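Local atomic coordinates of putative arylalkylamine N-Acetyltransferase 7 (PDB entry 4FD7), a protein that probably transfers an acetyl group from acetyl-CoA to the amino group of an amine substrate, as a mosquito member of the GNAT acetyltransferase family. Residues R17-L23 / C90-G94; M58-L64 / I121-I125; M48-F52 / V75-K79; D43-M48 / I98-I103. All coordinates share one frame; numbering follows the deposited sequence.

Contact 1 of 4, residues R17-L23 / C90-G94; sequences RFQAKDL and CFREG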
loop_
_atom_site.group_PDB
_atom_site.type_symbol
_atom_site.label_atom_id
_atom_site.label_comp_id
_atom_site.label_asym_id
_atom_site.label_seq_id
_atom_site.Cartn_x
_atom_site.Cartn_y
_atom_site.Cartn_z
ATOM N N ARG A 17 7.835 -1.652 16.572
ATOM C CA ARG A 17 9.280 -1.401 16.589
ATOM C C ARG A 17 10.012 -2.690 16.258
ATOM O O ARG A 17 9.550 -3.778 16.601
ATOM C CB ARG A 17 9.746 -0.874 17.954
ATOM C CG ARG A 17 9.134 0.460 18.363
ATOM C CD ARG A 17 9.750 0.952 19.664
ATOM N NE ARG A 17 9.032 2.074 20.273
ATOM C CZ ARG A 17 9.272 3.351 19.999
ATOM N NH1 ARG A 17 10.199 3.686 19.111
ATOM N NH2 ARG A 17 8.579 4.302 20.607
ATOM N N PHE A 18 11.157 -2.577 15.595
ATOM C CA PHE A 18 11.886 -3.761 15.193
ATOM C C PHE A 18 13.345 -3.417 14.944
ATOM O O PHE A 18 13.692 -2.249 14.725
ATOM C CB PHE A 18 11.261 -4.357 13.924
ATOM C CG PHE A 18 11.351 -3.452 12.725
ATOM C CD1 PHE A 18 12.432 -3.530 11.861
ATOM C CD2 PHE A 18 10.365 -2.517 12.471
ATOM C CE1 PHE A 18 12.526 -2.691 10.760
ATOM C CE2 PHE A 18 10.451 -1.669 11.364
ATOM C CZ PHE A 18 11.517 -1.767 10.507
ATOM N N GLN A 19 14.197 -4.437 14.955
ATOM C CA GLN A 19 15.603 -4.254 14.630
ATOM C C GLN A 19 15.937 -4.774 13.232
ATOM O O GLN A 19 15.434 -5.806 12.794
ATOM C CB GLN A 19 16.483 -4.947 15.661
ATOM C CG GLN A 19 16.293 -4.427 17.086
ATOM C CD GLN A 19 17.040 -5.262 18.105
ATOM O OE1 GLN A 19 18.111 -4.870 18.588
ATOM N NE2 GLN A 19 16.494 -6.424 18.426
ATOM N N ALA A 20 16.811 -4.047 12.548
ATOM C CA ALA A 20 17.267 -4.436 11.224
ATOM C C ALA A 20 18.621 -3.802 10.971
ATOM O O ALA A 20 19.091 -2.976 11.758
ATOM C CB ALA A 20 16.269 -4.004 10.174
ATOM N N LYS A 21 19.261 -4.211 9.883
ATOM C CA LYS A 21 20.593 -3.726 9.559
ATOM C C LYS A 21 20.569 -2.220 9.364
ATOM O O LYS A 21 19.634 -1.665 8.768
ATOM C CB LYS A 21 21.116 -4.427 8.301
ATOM C CG LYS A 21 22.619 -4.645 8.288
ATOM C CD LYS A 21 23.065 -5.378 9.538
ATOM C CE LYS A 21 22.537 -6.806 9.585
ATOM N NZ LYS A 21 22.484 -7.350 10.976
ATOM N N ASP A 22 21.589 -1.551 9.886
ATOM C CA ASP A 22 21.700 -0.113 9.737
ATOM C C ASP A 22 22.104 0.212 8.296
ATOM O O ASP A 22 22.331 -0.697 7.498
ATOM C CB ASP A 22 22.727 0.436 10.728
ATOM C CG ASP A 22 22.465 1.881 11.099
ATOM O OD1 ASP A 22 22.903 2.324 12.187
ATOM O OD2 ASP A 22 21.810 2.579 10.303
ATOM N N LEU A 23 22.193 1.496 7.965
ATOM C CA LEU A 23 22.556 1.922 6.608
ATOM C C LEU A 23 23.844 1.306 6.068
ATOM O O LEU A 23 23.892 0.881 4.918
ATOM C CB LEU A 23 22.671 3.441 6.529
ATOM C CG LEU A 23 21.407 4.226 6.183
ATOM C CD1 LEU A 23 21.632 5.706 6.421
ATOM C CD2 LEU A 23 20.977 3.968 4.742
ATOM N N CYS A 90 7.776 4.639 8.284
ATOM C CA CYS A 90 8.875 4.004 9.010
ATOM C C CYS A 90 10.034 4.981 9.170
ATOM O O CYS A 90 10.450 5.650 8.208
ATOM C CB CYS A 90 9.361 2.739 8.269
ATOM S SG CYS A 90 10.744 1.831 9.042
ATOM N N PHE A 91 10.547 5.069 10.394
ATOM C CA PHE A 91 11.750 5.871 10.658
ATOM C C PHE A 91 12.799 5.002 11.315
ATOM O O PHE A 91 12.473 4.075 12.046
ATOM C CB PHE A 91 11.456 7.041 11.609
ATOM C CG PHE A 91 10.504 8.068 11.059
ATOM C CD1 PHE A 91 10.836 8.832 9.946
ATOM C CD2 PHE A 91 9.277 8.291 11.680
ATOM C CE1 PHE A 91 9.946 9.807 9.453
ATOM C CE2 PHE A 91 8.383 9.252 11.192
ATOM C CZ PHE A 91 8.717 10.011 10.081
ATOM N N ARG A 92 14.062 5.313 11.049
ATOM C CA ARG A 92 15.176 4.750 11.794
ATOM C C ARG A 92 15.420 5.639 13.018
ATOM O O ARG A 92 15.443 6.862 12.897
ATOM C CB ARG A 92 16.421 4.740 10.901
ATOM C CG ARG A 92 17.643 4.045 11.496
ATOM C CD ARG A 92 18.727 4.010 10.438
ATOM N NE ARG A 92 18.887 5.327 9.833
ATOM C CZ ARG A 92 20.010 6.035 9.874
ATOM N NH1 ARG A 92 21.085 5.537 10.471
ATOM N NH2 ARG A 92 20.060 7.235 9.308
ATOM N N GLU A 93 15.566 5.032 14.196
ATOM C CA GLU A 93 15.853 5.780 15.419
ATOM C C GLU A 93 17.115 6.596 15.228
ATOM O O GLU A 93 18.161 6.047 14.895
ATOM C CB GLU A 93 16.048 4.846 16.614
ATOM C CG GLU A 93 14.893 3.920 16.899
ATOM C CD GLU A 93 13.628 4.636 17.283
ATOM O OE1 GLU A 93 12.549 4.044 17.063
ATOM O OE2 GLU A 93 13.712 5.778 17.810
ATOM N N GLY A 94 17.001 7.903 15.427
ATOM C CA GLY A 94 18.127 8.803 15.281
ATOM C C GLY A 94 17.986 9.713 14.076
ATOM O O GLY A 94 18.785 10.636 13.897
HETATM O O HOH W 1 11.817 1.617 17.333
HETATM O O HOH W 2 11.164 6.950 19.118
#

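Contact 2 of 4, residues M58-L64 / I121-I125; sequences MNQAKGL and IFQAI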
loop_
_atom_site.group_PDB
_atom_site.type_symbol
_atom_site.label_atom_id
_atom_site.label_comp_id
_atom_site.label_asym_id
_atom_site.label_seq_id
_atom_site.Cartn_x
_atom_site.Cartn_y
_atom_site.Cartn_z
ATOM N N MET A 58 3.654 -2.515 -11.821
ATOM C CA MET A 58 2.628 -1.960 -12.716
ATOM C C MET A 58 2.993 -0.549 -13.209
ATOM O O MET A 58 2.829 -0.211 -14.394
ATOM C CB MET A 58 1.258 -1.904 -12.024
ATOM C CG MET A 58 0.701 -3.253 -11.584
ATOM S SD MET A 58 -0.857 -3.083 -10.674
ATOM C CE MET A 58 -2.037 -2.797 -12.002
ATOM N N ASN A 59 3.478 0.281 -12.289
ATOM C CA ASN A 59 3.858 1.643 -12.640
ATOM C C ASN A 59 4.970 1.640 -13.675
ATOM O O ASN A 59 4.897 2.341 -14.687
ATOM C CB ASN A 59 4.305 2.423 -11.395
ATOM C CG ASN A 59 3.202 2.577 -10.379
ATOM O OD1 ASN A 59 2.022 2.399 -10.685
ATOM N ND2 ASN A 59 3.581 2.918 -9.150
ATOM N N GLN A 60 5.990 0.838 -13.417
ATOM C CA GLN A 60 7.128 0.731 -14.324
ATOM C C GLN A 60 6.700 0.221 -15.696
ATOM O O GLN A 60 7.181 0.701 -16.723
ATOM C CB GLN A 60 8.183 -0.199 -13.711
ATOM C CG GLN A 60 9.625 0.313 -13.769
ATOM C CD GLN A 60 10.547 -0.471 -12.841
ATOM O OE1 GLN A 60 10.426 -1.693 -12.712
ATOM N NE2 GLN A 60 11.441 0.233 -12.159
ATOM N N ALA A 61 5.800 -0.758 -15.718
ATOM C CA ALA A 61 5.348 -1.319 -16.995
ATOM C C ALA A 61 4.536 -0.290 -17.777
ATOM O O ALA A 61 4.512 -0.318 -19.009
ATOM C CB ALA A 61 4.538 -2.592 -16.783
ATOM N N LYS A 62 3.867 0.617 -17.075
ATOM C CA LYS A 62 3.098 1.660 -17.759
ATOM C C LYS A 62 3.892 2.943 -18.001
ATOM O O LYS A 62 3.391 3.864 -18.665
ATOM C CB LYS A 62 1.813 2.000 -16.983
ATOM C CG LYS A 62 0.793 0.877 -16.924
ATOM C CD LYS A 62 0.522 0.338 -18.312
ATOM C CE LYS A 62 -0.928 0.474 -18.678
ATOM N NZ LYS A 62 -1.102 -0.020 -20.073
ATOM N N GLY A 63 5.115 3.018 -17.475
ATOM C CA GLY A 63 5.914 4.226 -17.642
ATOM C C GLY A 63 5.391 5.389 -16.821
ATOM O O GLY A 63 5.635 6.540 -17.143
ATOM N N LEU A 64 4.642 5.088 -15.778
ATOM C CA LEU A 64 4.034 6.096 -14.945
ATOM C C LEU A 64 4.939 7.242 -14.448
ATOM O O LEU A 64 4.515 8.358 -14.427
ATOM C CB LEU A 64 3.339 5.423 -13.750
ATOM C CG LEU A 64 2.531 6.298 -12.800
ATOM C CD1 LEU A 64 2.309 7.632 -13.417
ATOM C CD2 LEU A 64 1.209 5.657 -12.496
ATOM N N ILE A 121 -3.371 5.854 -18.466
ATOM C CA ILE A 121 -2.433 5.045 -17.699
ATOM C C ILE A 121 -2.932 4.763 -16.269
ATOM O O ILE A 121 -3.072 3.597 -15.866
ATOM C CB ILE A 121 -1.057 5.730 -17.637
ATOM C CG1 ILE A 121 -0.321 5.589 -18.981
ATOM C CG2 ILE A 121 -0.201 5.160 -16.493
ATOM C CD1 ILE A 121 0.942 6.452 -19.057
ATOM N N PHE A 122 -3.196 5.814 -15.493
ATOM C CA PHE A 122 -3.647 5.527 -14.128
ATOM C C PHE A 122 -5.071 4.998 -14.089
ATOM O O PHE A 122 -5.418 4.223 -13.204
ATOM C CB PHE A 122 -3.431 6.671 -13.136
ATOM C CG PHE A 122 -3.587 6.232 -11.703
ATOM C CD1 PHE A 122 -2.593 5.485 -11.093
ATOM C CD2 PHE A 122 -4.750 6.512 -10.985
ATOM C CE1 PHE A 122 -2.728 5.023 -9.774
ATOM C CE2 PHE A 122 -4.897 6.069 -9.672
ATOM C CZ PHE A 122 -3.879 5.313 -9.059
ATOM N N GLN A 123 -5.898 5.378 -15.053
ATOM C CA GLN A 123 -7.249 4.844 -15.056
ATOM C C GLN A 123 -7.182 3.334 -15.213
ATOM O O GLN A 123 -7.925 2.599 -14.553
ATOM C CB GLN A 123 -8.104 5.454 -16.158
ATOM C CG GLN A 123 -9.559 5.026 -16.051
ATOM C CD GLN A 123 -10.307 5.801 -14.981
ATOM O OE1 GLN A 123 -10.349 7.029 -15.015
ATOM N NE2 GLN A 123 -10.901 5.087 -14.025
ATOM N N ALA A 124 -6.270 2.877 -16.074
ATOM C CA ALA A 124 -6.058 1.448 -16.259
ATOM C C ALA A 124 -5.519 0.796 -14.997
ATOM O O ALA A 124 -5.963 -0.291 -14.615
ATOM C CB ALA A 124 -5.121 1.191 -17.430
ATOM N N ILE A 125 -4.561 1.432 -14.336
ATOM C CA ILE A 125 -4.034 0.814 -13.113
ATOM C C ILE A 125 -5.122 0.684 -12.038
ATOM O O ILE A 125 -5.367 -0.397 -11.471
ATOM C CB ILE A 125 -2.836 1.590 -12.575
ATOM C CG1 ILE A 125 -1.672 1.469 -13.560
ATOM C CG2 ILE A 125 -2.447 1.088 -11.164
ATOM C CD1 ILE A 125 -0.541 2.443 -13.307
#

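Contact 3 of 4, residues M48-F52 / V75-K79; sequences MCDYF and VALWK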
loop_
_atom_site.group_PDB
_atom_site.type_symbol
_atom_site.label_atom_id
_atom_site.label_comp_id
_atom_site.label_asym_id
_atom_site.label_seq_id
_atom_site.Cartn_x
_atom_site.Cartn_y
_atom_site.Cartn_z
ATOM N N MET A 48 6.803 8.822 -2.098
ATOM C CA MET A 48 6.022 7.930 -2.948
ATOM C C MET A 48 6.358 8.197 -4.417
ATOM O O MET A 48 6.513 7.263 -5.198
ATOM C CB MET A 48 4.519 8.088 -2.685
ATOM C CG MET A 48 4.061 7.627 -1.286
ATOM S SD MET A 48 4.171 5.836 -0.985
ATOM C CE MET A 48 2.981 5.208 -2.141
ATOM N N CYS A 49 6.512 9.466 -4.784
ATOM C CA CYS A 49 6.794 9.786 -6.171
ATOM C C CYS A 49 8.201 9.390 -6.554
ATOM O O CYS A 49 8.465 9.058 -7.710
ATOM C CB CYS A 49 6.615 11.277 -6.400
ATOM S SG CYS A 49 4.907 11.750 -6.240
ATOM N N ASP A 50 9.115 9.411 -5.588
ATOM C CA ASP A 50 10.522 9.263 -5.935
ATOM C C ASP A 50 10.851 7.800 -6.109
ATOM O O ASP A 50 11.742 7.428 -6.877
ATOM C CB ASP A 50 11.413 9.827 -4.828
ATOM C CG ASP A 50 11.543 11.326 -4.888
ATOM O OD1 ASP A 50 11.129 11.919 -5.902
ATOM O OD2 ASP A 50 12.069 11.910 -3.916
ATOM N N TYR A 51 10.134 6.970 -5.370
ATOM C CA TYR A 51 10.469 5.566 -5.315
ATOM C C TYR A 51 9.353 4.654 -5.814
ATOM O O TYR A 51 9.502 4.007 -6.846
ATOM C CB TYR A 51 10.934 5.216 -3.906
ATOM C CG TYR A 51 12.029 6.148 -3.436
ATOM C CD1 TYR A 51 13.264 6.178 -4.080
ATOM C CD2 TYR A 51 11.823 7.014 -2.372
ATOM C CE1 TYR A 51 14.274 7.033 -3.663
ATOM C CE2 TYR A 51 12.832 7.877 -1.941
ATOM C CZ TYR A 51 14.049 7.883 -2.591
ATOM O OH TYR A 51 15.042 8.734 -2.162
ATOM N N PHE A 52 8.241 4.601 -5.092
ATOM C CA PHE A 52 7.128 3.738 -5.473
ATOM C C PHE A 52 6.695 3.918 -6.931
ATOM O O PHE A 52 6.562 2.938 -7.670
ATOM C CB PHE A 52 5.952 3.967 -4.532
ATOM C CG PHE A 52 4.703 3.237 -4.927
ATOM C CD1 PHE A 52 4.527 1.897 -4.607
ATOM C CD2 PHE A 52 3.700 3.899 -5.607
ATOM C CE1 PHE A 52 3.357 1.228 -4.981
ATOM C CE2 PHE A 52 2.532 3.247 -5.981
ATOM C CZ PHE A 52 2.355 1.921 -5.672
ATOM N N VAL A 75 -1.051 11.179 -7.359
ATOM C CA VAL A 75 -0.866 12.152 -6.289
ATOM C C VAL A 75 -2.199 12.741 -5.806
ATOM O O VAL A 75 -2.403 12.937 -4.598
ATOM C CB VAL A 75 0.089 13.288 -6.700
ATOM C CG1 VAL A 75 0.169 14.333 -5.620
ATOM C CG2 VAL A 75 1.464 12.744 -6.988
ATOM N N ALA A 76 -3.100 13.042 -6.734
ATOM C CA ALA A 76 -4.427 13.515 -6.331
ATOM C C ALA A 76 -5.092 12.487 -5.404
ATOM O O ALA A 76 -5.653 12.850 -4.341
ATOM C CB ALA A 76 -5.289 13.777 -7.542
ATOM N N LEU A 77 -5.014 11.213 -5.794
ATOM C CA LEU A 77 -5.574 10.120 -4.973
ATOM C C LEU A 77 -4.981 10.029 -3.561
ATOM O O LEU A 77 -5.726 10.003 -2.558
ATOM C CB LEU A 77 -5.421 8.765 -5.681
ATOM C CG LEU A 77 -6.126 7.598 -4.978
ATOM C CD1 LEU A 77 -7.556 8.019 -4.709
ATOM C CD2 LEU A 77 -6.099 6.341 -5.822
ATOM N N TRP A 78 -3.654 9.936 -3.491
ATOM C CA TRP A 78 -2.957 9.890 -2.203
ATOM C C TRP A 78 -3.334 11.075 -1.322
ATOM O O TRP A 78 -3.567 10.910 -0.114
ATOM C CB TRP A 78 -1.447 9.889 -2.415
ATOM C CG TRP A 78 -0.902 8.614 -2.984
ATOM C CD1 TRP A 78 -1.346 7.341 -2.735
ATOM C CD2 TRP A 78 0.222 8.481 -3.863
ATOM N NE1 TRP A 78 -0.573 6.429 -3.414
ATOM C CE2 TRP A 78 0.396 7.101 -4.121
ATOM C CE3 TRP A 78 1.094 9.395 -4.466
ATOM C CZ2 TRP A 78 1.407 6.615 -4.951
ATOM C CZ3 TRP A 78 2.095 8.911 -5.304
ATOM C CH2 TRP A 78 2.241 7.535 -5.537
ATOM N N LYS A 79 -3.354 12.273 -1.920
ATOM C CA LYS A 79 -3.698 13.481 -1.173
ATOM C C LYS A 79 -5.116 13.434 -0.633
ATOM O O LYS A 79 -5.365 13.941 0.468
ATOM C CB LYS A 79 -3.451 14.762 -1.983
ATOM C CG LYS A 79 -1.975 15.097 -2.098
ATOM C CD LYS A 79 -1.728 16.480 -2.660
ATOM C CE LYS A 79 -0.240 16.721 -2.757
ATOM N NZ LYS A 79 0.074 18.111 -3.171
#

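Contact 4 of 4, residues D43-M48 / I98-I103; sequences DAIRHM and IVGVNI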
loop_
_atom_site.group_PDB
_atom_site.type_symbol
_atom_site.label_atom_id
_atom_site.label_comp_id
_atom_site.label_asym_id
_atom_site.label_seq_id
_atom_site.Cartn_x
_atom_site.Cartn_y
_atom_site.Cartn_z
ATOM N N ASP A 43 6.264 15.259 2.474
ATOM C CA ASP A 43 7.489 14.481 2.385
ATOM C C ASP A 43 7.115 13.076 1.932
ATOM O O ASP A 43 7.728 12.523 1.005
ATOM C CB ASP A 43 8.241 14.467 3.727
ATOM C CG ASP A 43 8.867 15.813 4.058
ATOM O OD1 ASP A 43 9.075 16.612 3.126
ATOM O OD2 ASP A 43 9.164 16.061 5.246
ATOM N N ALA A 44 6.033 12.553 2.524
ATOM C CA ALA A 44 5.568 11.212 2.190
ATOM C C ALA A 44 5.208 11.141 0.714
ATOM O O ALA A 44 5.625 10.216 0.005
ATOM C CB ALA A 44 4.378 10.829 3.051
ATOM N N ILE A 45 4.458 12.144 0.258
ATOM C CA ILE A 45 4.039 12.195 -1.130
ATOM C C ILE A 45 5.289 12.150 -1.998
ATOM O O ILE A 45 5.378 11.343 -2.935
ATOM C CB ILE A 45 3.211 13.465 -1.410
ATOM C CG1 ILE A 45 1.841 13.358 -0.739
ATOM C CG2 ILE A 45 3.088 13.727 -2.921
ATOM C CD1 ILE A 45 1.064 12.148 -1.148
ATOM N N ARG A 46 6.291 12.954 -1.643
ATOM C CA ARG A 46 7.482 13.006 -2.469
ATOM C C ARG A 46 8.204 11.666 -2.458
ATOM O O ARG A 46 8.650 11.185 -3.506
ATOM C CB ARG A 46 8.376 14.186 -2.071
ATOM C CG ARG A 46 7.863 15.485 -2.673
ATOM C CD ARG A 46 8.296 16.754 -1.935
ATOM N NE ARG A 46 7.567 17.906 -2.470
ATOM C CZ ARG A 46 7.861 19.183 -2.218
ATOM N NH1 ARG A 46 8.869 19.508 -1.422
ATOM N NH2 ARG A 46 7.142 20.145 -2.777
ATOM N N HIS A 47 8.234 11.028 -1.290
ATOM C CA HIS A 47 8.865 9.727 -1.182
ATOM C C HIS A 47 8.133 8.767 -2.120
ATOM O O HIS A 47 8.763 8.038 -2.894
ATOM C CB HIS A 47 8.787 9.247 0.267
ATOM C CG HIS A 47 9.491 7.962 0.528
ATOM N ND1 HIS A 47 8.963 6.738 0.184
ATOM C CD2 HIS A 47 10.662 7.701 1.161
ATOM C CE1 HIS A 47 9.789 5.783 0.563
ATOM N NE2 HIS A 47 10.824 6.346 1.164
ATOM N N MET A 48 6.803 8.822 -2.098
ATOM C CA MET A 48 6.022 7.930 -2.948
ATOM C C MET A 48 6.358 8.197 -4.417
ATOM O O MET A 48 6.513 7.263 -5.198
ATOM C CB MET A 48 4.519 8.088 -2.685
ATOM C CG MET A 48 4.061 7.627 -1.286
ATOM S SD MET A 48 4.171 5.836 -0.985
ATOM C CE MET A 48 2.981 5.208 -2.141
ATOM N N ILE A 98 12.419 9.784 6.031
ATOM C CA ILE A 98 11.462 8.710 5.748
ATOM C C ILE A 98 12.153 7.467 5.186
ATOM O O ILE A 98 12.834 7.532 4.156
ATOM C CB ILE A 98 10.347 9.162 4.785
ATOM C CG1 ILE A 98 9.461 10.206 5.461
ATOM C CG2 ILE A 98 9.520 7.949 4.314
ATOM C CD1 ILE A 98 8.448 10.839 4.534
ATOM N N VAL A 99 11.980 6.330 5.857
ATOM C CA VAL A 99 12.549 5.079 5.359
ATOM C C VAL A 99 11.577 4.415 4.388
ATOM O O VAL A 99 11.952 4.026 3.279
ATOM C CB VAL A 99 12.898 4.098 6.490
ATOM C CG1 VAL A 99 13.393 2.787 5.918
ATOM C CG2 VAL A 99 13.964 4.700 7.417
ATOM N N GLY A 100 10.331 4.285 4.823
ATOM C CA GLY A 100 9.276 3.769 3.978
ATOM C C GLY A 100 7.946 4.403 4.335
ATOM O O GLY A 100 7.803 5.007 5.393
ATOM N N VAL A 101 6.970 4.283 3.441
ATOM C CA VAL A 101 5.636 4.800 3.709
ATOM C C VAL A 101 4.589 3.903 3.039
ATOM O O VAL A 101 4.870 3.252 2.041
ATOM C CB VAL A 101 5.506 6.327 3.354
ATOM C CG1 VAL A 101 6.088 6.635 2.006
ATOM C CG2 VAL A 101 4.071 6.823 3.433
ATOM N N ASN A 102 3.406 3.810 3.645
ATOM C CA ASN A 102 2.310 3.003 3.114
ATOM C C ASN A 102 1.101 3.910 3.221
ATOM O O ASN A 102 0.685 4.263 4.326
ATOM C CB ASN A 102 2.097 1.758 3.986
ATOM C CG ASN A 102 1.499 0.562 3.222
ATOM O OD1 ASN A 102 1.419 -0.539 3.768
ATOM N ND2 ASN A 102 1.065 0.775 1.984
ATOM N N ILE A 103 0.566 4.329 2.078
ATOM C CA ILE A 103 -0.625 5.174 2.078
ATOM C C ILE A 103 -1.857 4.285 2.191
ATOM O O ILE A 103 -2.095 3.435 1.336
ATOM C CB ILE A 103 -0.703 6.063 0.816
ATOM C CG1 ILE A 103 0.582 6.885 0.665
ATOM C CG2 ILE A 103 -1.912 6.983 0.876
ATOM C CD1 ILE A 103 0.772 7.935 1.759
#

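Contact 1 of 4, residues R17-L23 / C90-G94
R92 reaches from strand 88-92 to D22 and L23, past the intervening strand 28-35 of the sheet. Its CB heads for segment 17-23, and with chi1 at -174°, CB and CG carry the chain outward without touching that segment. The first contact comes at R92 CD, 3.4 Å from D22 OD2. A bend at chi3 (48°) then turns the guanidinium back; NE and CZ pass D22 OD2 at longer range, CZ also close to L23 CD1, and R92 NH1 arrives 3.1 Å from D22 OD2. This salt bridge includes only a weak hydrogen bond, with an angle of 134°; the two planes are inclined to each other. R92 NH2 ends under L23, whose CD1 sits 3.6 Å away over one face of the guanidinium, toward its rim. D22 OD2 also accepts a hydrogen bond from L23 N, which ties the carboxylate to its own loop. A second ion pair lies near the other end of the contact: E93 OE1 meets R17 NH1 at 3.1 Å, near the guanidinium plane, and two waters link the pair, one weakly on the arginine side. Deeper in, C90 SG touches the edge of the buried F18 ring, 4.0 Å from F18 CZ. Helix 164-170 packs against both of these residues. Two ion pairs, one water-bridged and one weakly bonded, thus join a buried sulfur-aromatic contact, probably as modest electrostatic links between strands that are not neighbours.

Contact 2 of 4, residues M58-L64 / I121-I125
I125 points across from helix 120-136 at helix 57-62 and is met there from several sides. The short helical segments run roughly antiparallel, at 145°, with axes 10.7 Å apart. The side chains of M58 and I125 slide past each other in opposite directions, and M58 CE reaches I125 CG2 at 4.0 Å. At the other branch, I125 keeps CG1 anti to the carbonyl carbon (chi1 -67°), which sends CD1 toward N59 and L64. The N59 side chain crosses it at about a right angle with OD1 3.7 Å from I125 CD1, while L64 CD2 comes equally near I125 CD1 from an oblique direction. That same L64 CD2 faces the edge of the F122 ring, 4.1 Å from F122 CD1. One turn earlier, I121 lies against the helix end: its CG2 is 3.8 Å from K62 CB, and its CD1 is 3.6 Å from K62 O. G63 turns the chain here with positive phi in a Schellman motif (L64 N to N59 O, G63 N weakly to Q60 O), which carries L64 back to the interface. Of the K62 side chain, the aliphatic part serves the contact; NZ bonds to N221 O, and the lysine makes a cation-pi contact with Y222. The join rests mainly on apolar groups, N59 OD1 and K62 O touching only aliphatic carbons across it, with the lysine charge met to one side.

Contact 3 of 4, residues M48-F52 / V75-K79
Helices 41-55 and 68-81 both belong to the helical layer on one face of the central sheet, and W78 of the second inserts its indole against M48, C49 and F52 of the first. M48 lies over one face of the ring: CB stands 3.9 Å from the centroid of the six-membered ring, 21° off its normal, a CH-pi contact. The methionine chain bends at chi2 and chi3, both near -65°, and so folds back along the indole until M48 CE rests 3.5 Å from W78 CZ2, while SD stays farther above the face in a looser Met-aromatic contact. In the GNAT fold such helices flank a strongly curved sheet, and here the indole also links the helical layer to the sheet, since W78 NE1 donates to M151 O of strand 146-155. The rim of the six-membered ring is lined as well. F52 CD2 is 3.6 Å from W78 CZ2, with the two ring planes inclined at 66°. C49 SG lies near the indole plane at the edge, 4.1 Å from W78 CZ3, and also touches V75 CG2 at 3.7 Å. M48 and F52 reach the same indole from either end of a wider pi-type turn in their helix. The short segments have axes 12.6 Å apart, a separation wide enough for the tryptophan to stand between the backbones.

Contact 4 of 4, residues D43-M48 / I98-I103
The imidazole of H47 lies with one side against I98 and V101, and this is the tight part of the contact. With CG anti to the backbone N (chi1 -176°), the imidazole stretches from helix 41-55 toward strand 98-108. I98 CG2 sits over one ring face, 3.4 Å from H47 CD2, a CH-pi contact. V101 CG1 comes obliquely to the same ring, 3.4 Å from H47 ND1, and is held there by a chi1 of 47° that places it between the backbone N and the carbonyl carbon. The same methyl is 3.6 Å from M48 SD, so histidine and methionine share one valine branch. H47 NE2 gives a weak hydrogen bond to V99 O, 3.3 Å long with an angle of 137°. The carbonyl lies where V99 and G100 both pair with C90, a local geometry consistent with a beta bulge.

Elsewhere the contact is looser. A44 CB meets V101 CG2 at 4.0 Å, and M48 CE touches I103 CG1 at 4.1 Å. At the partly exposed margin, I98 CD1 packs on the D43 backbone and lies 3.7 Å from D43 CB, but the D43 carboxylate takes no part and forms a salt bridge with R40.

The helix segment crosses the strand almost perpendicularly, with axes 8.7 Å apart. I98, V101 and I103 face it; V99 and N102 point away, toward helix 164-170 beyond the sheet. W78 of helix 68-81 adjoins I45, M48 and I103, and strand 146-155 pairs alongside.

In the fold
From the N terminus, the first segment met is 17-23 on edge strand 14-21; contact 1 closes its long loop at 90-94, tying the sheet's edge to strand 88-92. Helix 41-55 then supplies segments to contacts 4 and 3, which share M48. Contact 3 closes first, at helix 68-81, and lies wholly within the spans of contacts 1 and 4. Contact 4 closes at strand 98-108, crossing contact 1; backbone pairing of C90 with V99 and G100 joins the two. Contact 2 starts on helix 57-62 and closes last, at helix 120-136, crossing all three others. It touches contact 3 but lies about 18 Å from contact 1 at the nearest atoms.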